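Local atomic coordinates of CaaX farnesyltransferase beta subunit Ram1 (Aspergillus fumigatus, PDB entry 4L9P), a protein that probably transfers the farnesyl group of farnesyl diphosphate to a cysteine near the C-terminus of CaaX proteins, as the peptide-binding, zinc-containing subunit of a heterodimer. Residues B[363-366]-B[367-370]; B[434-437]-B[438-441]; B[421-424]-B[425-429]; B[405-408]-B[409-413]; B[372-375]-B[376-379]. All coordinates share one frame; numbering follows the deposited sequence. Where two conformers were deposited one is given.

Interaction 1: B[363-366]-B[367-370]. With ZN (zinc ion), chain J; FII ([(3,7,11-trimethyl-dodeca-2,6,10-trienyloxycarbamoyl)-methyl]-phosphonic acid), chain Q.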
loop_
_atom_site.group_PDB
_atom_site.type_symbol
_atom_site.label_atom_id
_atom_site.label_comp_id
_atom_site.label_asym_id
_atom_site.label_seq_id
_atom_site.Cartn_x
_atom_site.Cartn_y
_atom_site.Cartn_z
ATOM N N LEU B 363 -0.849 13.911 0.011
ATOM C CA LEU B 363 -2.127 14.391 0.581
ATOM C C LEU B 363 -2.876 13.260 1.262
ATOM O O LEU B 363 -2.761 12.079 0.918
ATOM C CB LEU B 363 -3.006 14.902 -0.564
ATOM C CG LEU B 363 -2.417 16.052 -1.402
ATOM C CD1 LEU B 363 -3.366 16.399 -2.548
ATOM C CD2 LEU B 363 -2.151 17.270 -0.530
ATOM N N VAL B 364 -3.757 13.674 2.165
ATOM C CA VAL B 364 -4.695 12.680 2.730
ATOM C C VAL B 364 -5.591 12.038 1.670
ATOM O O VAL B 364 -5.859 12.622 0.612
ATOM C CB VAL B 364 -5.561 13.297 3.848
ATOM C CG1 VAL B 364 -4.671 13.750 5.018
ATOM C CG2 VAL B 364 -6.476 14.405 3.311
ATOM N N ASP B 365 -6.082 10.829 1.961
ATOM C CA ASP B 365 -6.999 10.132 1.063
ATOM C C ASP B 365 -7.724 9.076 1.885
ATOM O O ASP B 365 -7.112 8.337 2.673
ATOM C CB ASP B 365 -6.120 9.478 -0.074
ATOM C CG ASP B 365 -6.857 8.588 -0.981
ATOM O OD1 ASP B 365 -8.014 8.160 -0.743
ATOM O OD2 ASP B 365 -6.308 8.269 -2.051
ATOM N N GLY B 366 -9.040 9.090 1.743
ATOM C CA GLY B 366 -9.871 8.161 2.512
ATOM C C GLY B 366 -9.505 6.697 2.329
ATOM O O GLY B 366 -9.812 5.893 3.237
ATOM N N CYS B 367 -8.877 6.267 1.209
ATOM C CA CYS B 367 -8.596 4.817 1.152
ATOM C C CYS B 367 -7.478 4.398 2.135
ATOM O O CYS B 367 -7.421 3.222 2.539
ATOM C CB CYS B 367 -8.283 4.323 -0.295
ATOM S SG CYS B 367 -6.684 5.047 -0.994
ATOM N N TYR B 368 -6.657 5.364 2.537
ATOM C CA TYR B 368 -5.624 5.047 3.532
ATOM C C TYR B 368 -6.263 4.816 4.912
ATOM O O TYR B 368 -5.566 4.389 5.819
ATOM C CB TYR B 368 -4.503 6.120 3.588
ATOM C CG TYR B 368 -3.794 6.225 2.225
ATOM C CD1 TYR B 368 -3.391 5.060 1.570
ATOM C CD2 TYR B 368 -3.646 7.447 1.616
ATOM C CE1 TYR B 368 -2.781 5.119 0.263
ATOM C CE2 TYR B 368 -3.043 7.549 0.348
ATOM C CZ TYR B 368 -2.664 6.368 -0.302
ATOM O OH TYR B 368 -2.056 6.436 -1.538
ATOM N N SER B 369 -7.556 5.145 5.058
ATOM C CA SER B 369 -8.212 4.772 6.310
ATOM C C SER B 369 -8.070 3.270 6.544
ATOM O O SER B 369 -7.918 2.832 7.714
ATOM C CB SER B 369 -9.705 5.115 6.221
ATOM O OG SER B 369 -9.844 6.470 5.854
ATOM N N HIS B 370 -8.042 2.456 5.468
ATOM C CA HIS B 370 -7.648 1.076 5.571
ATOM C C HIS B 370 -6.153 0.870 5.514
ATOM O O HIS B 370 -5.540 0.316 6.459
ATOM C CB HIS B 370 -8.289 0.235 4.496
ATOM C CG HIS B 370 -7.648 -1.108 4.400
ATOM N ND1 HIS B 370 -7.672 -2.011 5.458
ATOM C CD2 HIS B 370 -6.895 -1.684 3.410
ATOM C CE1 HIS B 370 -6.950 -3.083 5.116
ATOM N NE2 HIS B 370 -6.465 -2.911 3.885
HETATM ZN ZN ZN J . -7.291 6.605 -2.656
HETATM C C1 FII Q . -3.494 -5.578 -1.759
HETATM C C2 FII Q . -3.129 -4.443 -2.678
HETATM C C6 FII Q . -3.235 -4.731 -4.115
HETATM C C10 FII Q . -2.346 -3.326 -2.118
HETATM C C11 FII Q . -1.826 -2.153 -2.947
HETATM C C12 FII Q . -2.808 -0.963 -2.730
HETATM C C15 FII Q . -2.298 0.435 -3.067
HETATM C C18 FII Q . -3.220 1.633 -2.876
HETATM C C22 FII Q . -1.110 0.485 -3.974
HETATM C C23 FII Q . -0.392 1.825 -3.998
HETATM C C24 FII Q . 0.606 1.900 -5.090
HETATM C C27 FII Q . 0.963 3.322 -5.381
HETATM C C30 FII Q . 2.131 3.867 -4.577
HETATM C C34 FII Q . 0.655 3.769 -6.760
HETATM C C35 FII Q . 1.186 5.065 -7.335
HETATM O O36 FII Q . 0.135 5.983 -7.575
HETATM N N42 FII Q . -0.655 6.278 -6.497
HETATM C C43 FII Q . -0.325 7.510 -5.914
HETATM O O44 FII Q . 0.606 8.244 -6.277
HETATM C C45 FII Q . -1.253 7.889 -4.769
HETATM P P46 FII Q . -0.424 8.869 -3.412
HETATM O O49 FII Q . 0.841 8.157 -3.111
HETATM O O50 FII Q . -0.278 10.282 -3.885
HETATM O O51 FII Q . -1.454 8.754 -2.269
HETATM O O HOH W 1 -7.528 8.547 5.524
#
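D365 and C367, two residues apart in one tight turn, bind the same zinc ion. The carboxylate binds the metal unevenly through both oxygens, D365 OD2 at 2.0 Å and OD1 at 2.6 Å, and C367 SG adds a sulfur ligand at 2.4 Å. H433 and the bound peptide supply the remaining ligands. With CG anti to the backbone N (chi1 173°), the D365 side chain also swings OD1 over the turn, where C367 N donates to it at 2.9 Å. That capping bond is almost straight (173°) but reaches OD1 from above the carboxylate plane.

Further hydrogen bonds close the turn. Y368 N donates to D365 O, completing a type I beta turn from D365 to Y368, and G366 O accepts both S369 N and S369 OG from the same face of its carbonyl plane, the hydroxyl at 2.7 Å. A water donates to both D365 O and S369 OG.

Y368 CD2 lies 3.6 Å from D365 CB, and C367 SG sits over one ring face toward the rim. Y368 OH donates to phosphonate oxygen O51 of the farnesyl analogue at 2.5 Å.

D365 OD1 thus serves the metal and the turn that leads into the helix, so one short turn holds two zinc ligands and places the tyrosine hydroxyl at the phosphonate, which probably stands in for the diphosphate.

Interaction 2: B[434-437]-B[438-441]; sequences TCYA and LTGL
Helix 431-444 of the alpha-alpha toroid carries the zinc ligand H433 in its first turn, and its residues from T434 to L441 are joined by backbone bonds and side-chain contacts. Four regular i to i+4 bonds run along it: L438 N to T434 O, T439 N to C435 O, G440 N to Y436 O at 3.0 Å, and L441 N to A437 O, also at 3.0 Å.

The side chains on one flank run side by side. T434 and L438 point the same way, with T434 CG2 3.9 Å from L438 CD1. L438 CG, placed beside its own backbone N by a chi1 of -68°, lies 3.2 Å from T434 O, so the branch point lies against that carbonyl oxygen. The threonine hydroxyl is turned elsewhere: T434 OG1 is hydrogen-bonded to D430 O and to L421 N, tying the helix start to the preceding loop.

On another flank the Y436 ring carries C435 SG 4.0 Å above its plane, over the centre. This tyrosine is also met by the rings of H370, W371, Y432 and W157, in the neighbourhood of the farnesyl analogue. L441, further along, packs on T407, I410 and L411 of helix 403-413, while C435 and L438 face helix 151-164.

C435 O takes two bonds from one residue. T439 N reaches it at 2.8 Å, and T439 OG1, also at 2.8 Å, comes in from above the carbonyl plane, 43° out of it.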
loop_
_atom_site.group_PDB
_atom_site.type_symbol
_atom_site.label_atom_id
_atom_site.label_comp_id
_atom_site.label_asym_id
_atom_site.label_seq_id
_atom_site.Cartn_x
_atom_site.Cartn_y
_atom_site.Cartn_z
ATOM N N THR B 434 -15.101 3.625 -1.440
ATOM C CA THR B 434 -16.222 3.317 -0.555
ATOM C C THR B 434 -15.838 2.123 0.331
ATOM O O THR B 434 -15.974 2.190 1.584
ATOM C CB THR B 434 -17.488 2.972 -1.388
ATOM O OG1 THR B 434 -17.822 4.106 -2.177
ATOM C CG2 THR B 434 -18.653 2.627 -0.461
ATOM N N CYS B 435 -15.338 1.036 -0.267
ATOM C CA CYS B 435 -14.905 -0.076 0.559
ATOM C C CYS B 435 -13.874 0.320 1.639
ATOM O O CYS B 435 -14.008 -0.048 2.841
ATOM C CB CYS B 435 -14.283 -1.146 -0.380
ATOM S SG CYS B 435 -13.481 -2.531 0.449
ATOM N N TYR B 436 -12.805 1.010 1.214
ATOM C CA TYR B 436 -11.713 1.221 2.161
ATOM C C TYR B 436 -11.975 2.340 3.179
ATOM O O TYR B 436 -11.486 2.226 4.307
ATOM C CB TYR B 436 -10.366 1.388 1.428
ATOM C CG TYR B 436 -9.962 0.049 0.811
ATOM C CD1 TYR B 436 -9.823 -1.121 1.591
ATOM C CD2 TYR B 436 -9.741 -0.058 -0.565
ATOM C CE1 TYR B 436 -9.417 -2.338 1.055
ATOM C CE2 TYR B 436 -9.360 -1.264 -1.109
ATOM C CZ TYR B 436 -9.189 -2.402 -0.338
ATOM O OH TYR B 436 -8.816 -3.617 -0.895
ATOM N N ALA B 437 -12.791 3.348 2.837
ATOM C CA ALA B 437 -13.195 4.305 3.884
ATOM C C ALA B 437 -14.087 3.605 4.916
ATOM O O ALA B 437 -13.898 3.830 6.116
ATOM C CB ALA B 437 -13.933 5.479 3.292
ATOM N N LEU B 438 -14.995 2.729 4.471
ATOM C CA LEU B 438 -15.821 1.982 5.430
ATOM C C LEU B 438 -14.968 1.050 6.271
ATOM O O LEU B 438 -15.184 0.883 7.461
ATOM C CB LEU B 438 -16.931 1.219 4.713
ATOM C CG LEU B 438 -18.017 2.122 4.084
ATOM C CD1 LEU B 438 -18.900 1.224 3.208
ATOM C CD2 LEU B 438 -18.870 2.797 5.157
ATOM N N THR B 439 -13.969 0.420 5.647
ATOM C CA THR B 439 -13.113 -0.528 6.364
ATOM C C THR B 439 -12.385 0.220 7.495
ATOM O O THR B 439 -12.317 -0.228 8.647
ATOM C CB THR B 439 -12.111 -1.174 5.390
ATOM O OG1 THR B 439 -12.815 -2.022 4.475
ATOM C CG2 THR B 439 -11.138 -2.034 6.147
ATOM N N GLY B 440 -11.839 1.400 7.193
ATOM C CA GLY B 440 -11.184 2.204 8.209
ATOM C C GLY B 440 -12.117 2.706 9.300
ATOM O O GLY B 440 -11.706 2.721 10.460
ATOM N N LEU B 441 -13.350 3.093 8.940
ATOM C CA LEU B 441 -14.299 3.483 9.964
ATOM C C LEU B 441 -14.557 2.282 10.890
ATOM O O LEU B 441 -14.657 2.435 12.113
ATOM C CB LEU B 441 -15.565 3.953 9.277
ATOM C CG LEU B 441 -16.646 4.442 10.318
ATOM C CD1 LEU B 441 -16.164 5.593 11.245
ATOM C CD2 LEU B 441 -17.877 4.867 9.479
#

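Interaction 3: B[421-424]-B[425-429]; sequences LRDK and PGKHP
K424 starts with CG between its backbone N and carbonyl carbon (chi1 64°), which lays its CG 3.7 Å from K427 CG, the two side chains running alongside each other in one direction. Bends at chi3 (58°) and chi4 (62°) then curl the K424 chain back, and its NZ makes a salt bridge to D423 OD1 at 2.7 Å, on the syn side of the carboxylate. The other oxygen, D423 OD2, has K427 CE 3.8 Å away as the K427 side chain, bent at chi2, passes across it; K427 NZ itself makes no contact with the carboxylate.

The backbone between them is a type II beta turn from K424 to K427, closed by K427 N donating to K424 O at 3.1 Å, with G426 at the positive phi such a turn uses. It lies in the loop joining helices 403-413 and 431-444 of the toroid, whose D423 end reaches D365 and H433 of the zinc site.

R422 is extended from CG to NE beside the turn. R422 CD lies 3.4 Å from K427 O, and P425 CA sits over one face of the guanidinium, 3.7 Å from R422 NE. In the guanidinium plane, a water links R422 NH1 to K427 O. R422 NH2 bonds C413 O. A second water bridges D423 N and H428 O, and P429 CB rests 3.3 Å from L421 O.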
loop_
_atom_site.group_PDB
_atom_site.type_symbol
_atom_site.label_atom_id
_atom_site.label_comp_id
_atom_site.label_asym_id
_atom_site.label_seq_id
_atom_site.Cartn_x
_atom_site.Cartn_y
_atom_site.Cartn_z
ATOM N N LEU B 421 -18.365 6.710 -1.033
ATOM C CA LEU B 421 -17.338 7.537 -0.376
ATOM C C LEU B 421 -16.181 7.772 -1.344
ATOM O O LEU B 421 -16.043 7.086 -2.373
ATOM C CB LEU B 421 -16.826 6.938 0.953
ATOM C CG LEU B 421 -17.965 6.925 2.048
ATOM C CD1 LEU B 421 -18.743 5.561 2.012
ATOM C CD2 LEU B 421 -17.361 7.173 3.452
ATOM N N ARG B 422 -15.384 8.775 -1.017
ATOM C CA ARG B 422 -14.376 9.298 -1.948
ATOM C C ARG B 422 -13.029 9.447 -1.262
ATOM O O ARG B 422 -12.881 9.444 -0.022
ATOM C CB ARG B 422 -14.875 10.663 -2.496
ATOM C CG ARG B 422 -15.040 11.710 -1.376
ATOM C CD ARG B 422 -15.763 12.977 -1.877
ATOM N NE ARG B 422 -16.054 13.860 -0.757
ATOM C CZ ARG B 422 -17.182 14.572 -0.663
ATOM N NH1 ARG B 422 -18.040 14.598 -1.692
ATOM N NH2 ARG B 422 -17.398 15.308 0.424
ATOM N N ASP B 423 -12.035 9.652 -2.132
ATOM C CA ASP B 423 -10.691 9.972 -1.684
ATOM C C ASP B 423 -10.638 11.214 -0.825
ATOM O O ASP B 423 -10.184 11.207 0.322
ATOM C CB ASP B 423 -9.844 10.051 -3.012
ATOM C CG ASP B 423 -8.568 10.872 -2.932
ATOM O OD1 ASP B 423 -8.159 11.346 -1.877
ATOM O OD2 ASP B 423 -7.916 11.018 -4.019
ATOM N N LYS B 424 -11.193 12.289 -1.365
ATOM C CA LYS B 424 -11.166 13.576 -0.681
ATOM C C LYS B 424 -12.221 14.462 -1.332
ATOM O O LYS B 424 -12.686 14.150 -2.413
ATOM C CB LYS B 424 -9.750 14.220 -0.738
ATOM C CG LYS B 424 -9.291 14.580 -2.169
ATOM C CD LYS B 424 -7.950 15.413 -2.113
ATOM C CE LYS B 424 -6.796 14.714 -1.417
ATOM N NZ LYS B 424 -6.382 13.415 -2.134
ATOM N N PRO B 425 -12.576 15.566 -0.672
ATOM C CA PRO B 425 -13.499 16.505 -1.311
ATOM C C PRO B 425 -13.035 16.893 -2.678
ATOM O O PRO B 425 -11.838 17.111 -2.881
ATOM C CB PRO B 425 -13.476 17.696 -0.347
ATOM C CG PRO B 425 -13.195 17.026 1.035
ATOM C CD PRO B 425 -12.124 15.987 0.667
ATOM N N GLY B 426 -13.963 16.970 -3.626
ATOM C CA GLY B 426 -13.558 17.291 -4.967
ATOM C C GLY B 426 -13.352 16.132 -5.891
ATOM O O GLY B 426 -13.229 16.317 -7.105
ATOM N N LYS B 427 -13.374 14.928 -5.339
ATOM C CA LYS B 427 -13.259 13.714 -6.141
ATOM C C LYS B 427 -14.603 13.002 -6.218
ATOM O O LYS B 427 -15.329 12.930 -5.201
ATOM C CB LYS B 427 -12.261 12.721 -5.477
ATOM C CG LYS B 427 -10.862 13.281 -5.261
ATOM C CD LYS B 427 -10.188 13.599 -6.553
ATOM C CE LYS B 427 -8.742 13.914 -6.285
ATOM N NZ LYS B 427 -7.982 14.135 -7.572
ATOM N N HIS B 428 -14.921 12.378 -7.355
ATOM C CA HIS B 428 -16.121 11.543 -7.393
ATOM C C HIS B 428 -15.899 10.278 -6.558
ATOM O O HIS B 428 -14.763 9.797 -6.424
ATOM C CB HIS B 428 -16.363 11.097 -8.852
ATOM C CG HIS B 428 -16.617 12.234 -9.800
ATOM N ND1 HIS B 428 -16.704 12.052 -11.161
ATOM C CD2 HIS B 428 -16.734 13.568 -9.596
ATOM C CE1 HIS B 428 -16.944 13.211 -11.749
ATOM N NE2 HIS B 428 -16.971 14.150 -10.824
ATOM N N PRO B 429 -16.986 9.674 -6.043
ATOM C CA PRO B 429 -16.796 8.394 -5.351
ATOM C C PRO B 429 -16.498 7.271 -6.313
ATOM O O PRO B 429 -16.731 7.358 -7.533
ATOM C CB PRO B 429 -18.171 8.113 -4.741
ATOM C CG PRO B 429 -19.153 8.809 -5.724
ATOM C CD PRO B 429 -18.399 10.070 -6.151
HETATM O O HOH W 2 -17.759 13.805 -4.470
HETATM O O HOH W 3 -12.668 8.969 -4.811
#

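Interaction 4: B[405-408]-B[409-413]; sequences GLTR and YILSC
L406 and I410 meet through branch carbons one helical turn apart, L406 CG lying 3.9 Å from I410 CD1. The leucine sends CG away from its own N (chi1 -178°), whereas the isoleucine brings CG1 in beside its N (chi1 -66°), dropping I410 CG1 to 3.3 Å from L406 O; the two side chains therefore meet at a slant. T407 and L411 run side by side, with T407 CG2 3.8 Å from L411 CD1, while T407 OG1 turns back to R403 O.

R408 leaves the helix with CG beside its backbone N (chi1 -66°) and is extended from CG to NE. Its guanidinium forms a salt bridge with E404 and reaches Y119 O, and in its plane a water bonds R408 NH1 at 2.9 Å and S412 OG at the same distance. Y409 CG is anti to its N, and its OH is hydrogen-bonded to D423 O; Y409 CB stays 3.6 Å from G405 O.

Successive i to i+4 backbone bonds hold helix 403-413 of the toroid, L411 N to T407 O at 2.9 Å among them, and a wider pi-type turn lies near its end, at 409-413.

Apolar branches face helix 431-444 and S369, while the polar groups are bonded to residues of the helix, to loops and to water. The R408 guanidinium, buried but shared between a carboxylate, a carbonyl and a water, is well satisfied, and its proximity to E404 probably stabilises both charges.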
loop_
_atom_site.group_PDB
_atom_site.type_symbol
_atom_site.label_atom_id
_atom_site.label_comp_id
_atom_site.label_asym_id
_atom_site.label_seq_id
_atom_site.Cartn_x
_atom_site.Cartn_y
_atom_site.Cartn_z
ATOM N N GLY B 405 -9.783 12.023 14.768
ATOM C CA GLY B 405 -9.421 12.645 13.489
ATOM C C GLY B 405 -9.825 11.816 12.280
ATOM O O GLY B 405 -10.403 12.312 11.307
ATOM N N LEU B 406 -9.563 10.514 12.350
ATOM C CA LEU B 406 -9.886 9.671 11.204
ATOM C C LEU B 406 -11.379 9.615 10.959
ATOM O O LEU B 406 -11.860 9.615 9.830
ATOM C CB LEU B 406 -9.282 8.274 11.407
ATOM C CG LEU B 406 -9.530 7.341 10.243
ATOM C CD1 LEU B 406 -8.896 7.895 8.964
ATOM C CD2 LEU B 406 -9.034 5.892 10.558
ATOM N N THR B 407 -12.118 9.522 12.084
ATOM C CA THR B 407 -13.556 9.434 11.993
ATOM C C THR B 407 -14.165 10.730 11.414
ATOM O O THR B 407 -15.069 10.685 10.562
ATOM C CB THR B 407 -14.147 9.189 13.374
ATOM O OG1 THR B 407 -13.649 7.934 13.844
ATOM C CG2 THR B 407 -15.665 9.046 13.266
ATOM N N ARG B 408 -13.648 11.875 11.859
ATOM C CA ARG B 408 -14.078 13.141 11.258
ATOM C C ARG B 408 -13.782 13.169 9.771
ATOM O O ARG B 408 -14.608 13.610 8.978
ATOM C CB ARG B 408 -13.420 14.348 11.930
ATOM C CG ARG B 408 -13.883 14.506 13.395
ATOM C CD ARG B 408 -13.273 15.824 13.978
ATOM N NE ARG B 408 -13.753 15.994 15.375
ATOM C CZ ARG B 408 -14.959 16.454 15.705
ATOM N NH1 ARG B 408 -15.790 16.908 14.766
ATOM N NH2 ARG B 408 -15.300 16.452 17.005
ATOM N N TYR B 409 -12.548 12.768 9.357
ATOM C CA TYR B 409 -12.280 12.840 7.955
ATOM C C TYR B 409 -13.215 11.961 7.151
ATOM O O TYR B 409 -13.758 12.382 6.150
ATOM C CB TYR B 409 -10.833 12.380 7.725
ATOM C CG TYR B 409 -10.381 12.606 6.264
ATOM C CD1 TYR B 409 -10.398 13.905 5.688
ATOM C CD2 TYR B 409 -10.155 11.483 5.428
ATOM C CE1 TYR B 409 -10.113 14.086 4.358
ATOM C CE2 TYR B 409 -9.810 11.658 4.067
ATOM C CZ TYR B 409 -9.870 12.945 3.538
ATOM O OH TYR B 409 -9.621 13.149 2.202
ATOM N N ILE B 410 -13.457 10.734 7.596
ATOM C CA ILE B 410 -14.336 9.862 6.810
ATOM C C ILE B 410 -15.772 10.366 6.787
ATOM O O ILE B 410 -16.362 10.519 5.697
ATOM C CB ILE B 410 -14.298 8.439 7.418
ATOM C CG1 ILE B 410 -12.884 7.799 7.250
ATOM C CG2 ILE B 410 -15.388 7.537 6.758
ATOM C CD1 ILE B 410 -12.693 6.558 8.089
ATOM N N LEU B 411 -16.333 10.665 7.963
ATOM C CA LEU B 411 -17.764 11.013 7.989
ATOM C C LEU B 411 -18.036 12.438 7.537
ATOM O O LEU B 411 -19.096 12.674 6.876
ATOM C CB LEU B 411 -18.359 10.772 9.388
ATOM C CG LEU B 411 -18.393 9.302 9.781
ATOM C CD1 LEU B 411 -18.940 9.155 11.268
ATOM C CD2 LEU B 411 -19.264 8.470 8.805
ATOM N N SER B 412 -17.169 13.387 7.902
ATOM C CA SER B 412 -17.410 14.798 7.524
ATOM C C SER B 412 -16.955 15.099 6.112
ATOM O O SER B 412 -17.578 15.946 5.431
ATOM C CB SER B 412 -16.730 15.788 8.474
ATOM O OG SER B 412 -17.224 15.654 9.811
ATOM N N CYS B 413 -15.875 14.415 5.623
ATOM C CA CYS B 413 -15.244 14.840 4.378
ATOM C C CYS B 413 -15.353 13.846 3.245
ATOM O O CYS B 413 -15.219 14.253 2.066
ATOM C CB CYS B 413 -13.753 15.142 4.567
ATOM S SG CYS B 413 -13.445 16.512 5.704
HETATM O O HOH W 4 -15.702 17.028 11.908
#

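Interaction 5: B[372-375]-B[376-379]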
loop_
_atom_site.group_PDB
_atom_site.type_symbol
_atom_site.label_atom_id
_atom_site.label_comp_id
_atom_site.label_asym_id
_atom_site.label_seq_id
_atom_site.Cartn_x
_atom_site.Cartn_y
_atom_site.Cartn_z
ATOM N N VAL B 372 -3.348 2.605 5.904
ATOM C CA VAL B 372 -2.623 3.059 7.082
ATOM C C VAL B 372 -3.388 2.641 8.351
ATOM O O VAL B 372 -2.771 2.142 9.293
ATOM C CB VAL B 372 -2.402 4.588 7.022
ATOM C CG1 VAL B 372 -1.847 5.113 8.326
ATOM C CG2 VAL B 372 -1.446 4.923 5.850
ATOM N N GLY B 373 -4.722 2.832 8.384
ATOM C CA GLY B 373 -5.483 2.589 9.629
ATOM C C GLY B 373 -5.277 1.166 10.136
ATOM O O GLY B 373 -5.078 0.941 11.337
ATOM N N ASN B 374 -5.303 0.178 9.237
ATOM C CA ASN B 374 -5.177 -1.206 9.661
ATOM C C ASN B 374 -3.749 -1.642 9.880
ATOM O O ASN B 374 -3.521 -2.777 10.372
ATOM C CB ASN B 374 -5.935 -2.154 8.722
ATOM C CG ASN B 374 -7.392 -2.314 9.168
ATOM O OD1 ASN B 374 -7.649 -2.457 10.402
ATOM N ND2 ASN B 374 -8.330 -2.372 8.226
ATOM N N CYS B 375 -2.762 -0.755 9.613
ATOM C CA CYS B 375 -1.429 -1.039 10.168
ATOM C C CYS B 375 -1.452 -0.930 11.689
ATOM O O CYS B 375 -0.645 -1.594 12.383
ATOM C CB CYS B 375 -0.357 -0.065 9.690
ATOM S SG CYS B 375 0.094 -0.336 7.937
ATOM N N TRP B 376 -2.344 -0.096 12.240
ATOM C CA TRP B 376 -2.284 0.163 13.682
ATOM C C TRP B 376 -2.562 -1.057 14.583
ATOM O O TRP B 376 -1.803 -1.291 15.534
ATOM C CB TRP B 376 -3.165 1.369 14.079
ATOM C CG TRP B 376 -2.457 2.653 13.674
ATOM C CD1 TRP B 376 -2.833 3.574 12.671
ATOM C CD2 TRP B 376 -1.219 3.161 14.229
ATOM N NE1 TRP B 376 -1.906 4.614 12.619
ATOM C CE2 TRP B 376 -0.915 4.390 13.543
ATOM C CE3 TRP B 376 -0.340 2.699 15.223
ATOM C CZ2 TRP B 376 0.209 5.156 13.838
ATOM C CZ3 TRP B 376 0.835 3.454 15.491
ATOM C CH2 TRP B 376 1.073 4.673 14.806
ATOM N N PRO B 377 -3.620 -1.848 14.299
ATOM C CA PRO B 377 -3.796 -3.043 15.154
ATOM C C PRO B 377 -2.612 -3.993 15.025
ATOM O O PRO B 377 -2.311 -4.695 16.019
ATOM C CB PRO B 377 -5.071 -3.714 14.597
ATOM C CG PRO B 377 -5.756 -2.693 13.733
ATOM C CD PRO B 377 -4.745 -1.606 13.374
ATOM N N LEU B 378 -1.980 -4.033 13.854
ATOM C CA LEU B 378 -0.837 -4.954 13.674
ATOM C C LEU B 378 0.341 -4.457 14.503
ATOM O O LEU B 378 0.972 -5.243 15.251
ATOM C CB LEU B 378 -0.414 -5.029 12.183
ATOM C CG LEU B 378 -1.578 -5.488 11.301
ATOM C CD1 LEU B 378 -1.093 -5.498 9.800
ATOM C CD2 LEU B 378 -2.189 -6.838 11.670
ATOM N N VAL B 379 0.669 -3.148 14.419
ATOM C CA VAL B 379 1.818 -2.629 15.170
ATOM C C VAL B 379 1.487 -2.687 16.679
ATOM O O VAL B 379 2.331 -3.033 17.529
ATOM C CB VAL B 379 2.148 -1.182 14.722
ATOM C CG1 VAL B 379 3.175 -0.469 15.713
ATOM C CG2 VAL B 379 2.713 -1.257 13.271
#
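W376 leans back over the turn that precedes it. W376 CB lies 3.4 Å from G373 O; a chi1 of -76° then keeps W376 CG beside the backbone N, 3.9 Å from the same oxygen. W376 CD1 sits 3.7 Å from V372 O, and 3.7 Å from G373 O too; the latter carbonyl oxygen lies at the edge of the indole, near its plane. W376 NE1 comes next, with V372 CG1 4.3 Å away. Beyond it the ring leaves the turn: it stacks on Y401, and L342 and L345 of helix 338-346 pack against the side chain.

The same G373 O takes W376 N at 3.1 Å, a bond that arrives from well above the carbonyl plane rather than along it. P377 has no N-H to offer the turn. Instead P377 CD rests 3.3 Å from G373 O, and P377 CG meets N374 OD1 at 3.8 Å, the two side chains lying at an angle to each other. N374 OD1 is also hydrogen-bonded to T443 OG1, and N374 ND2 bonds H370 ND1.

In helix 375-384 of the toroid, the first i to i+4 bond of these residues is V379 N to C375 O, nearly straight (165°). L378 CG lies against N374 O.

A proline in the first turn of a helix need cost no helical backbone bond, and here its CD lies against the carbonyl oxygens of G373 and N374, while the indole is packed against the turn before the helix.

How the interactions relate
Interaction 1 forms the hub: its D365 and C367 bind the zinc ion, and interactions 2 and 4 lie with their centres about 9 and 10 Å from it, interaction 3 about 11 Å. The D423 side chain of interaction 3 comes within about 4 Å of the zinc ion, and D423 O lies 2.8 Å from G366 N of interaction 1. Interactions 3 and 4 also touch where P425 CG lies 3.6 Å from C413 O. Interaction 2 packs on interaction 1 with G440 CA 3.8 Å from S369 CB. Interaction 5 follows interaction 1 in the chain, joined by G373 N and Y368 O (3.1 Å), yet stands apart from interaction 3, with nearest atoms about 12 Å away.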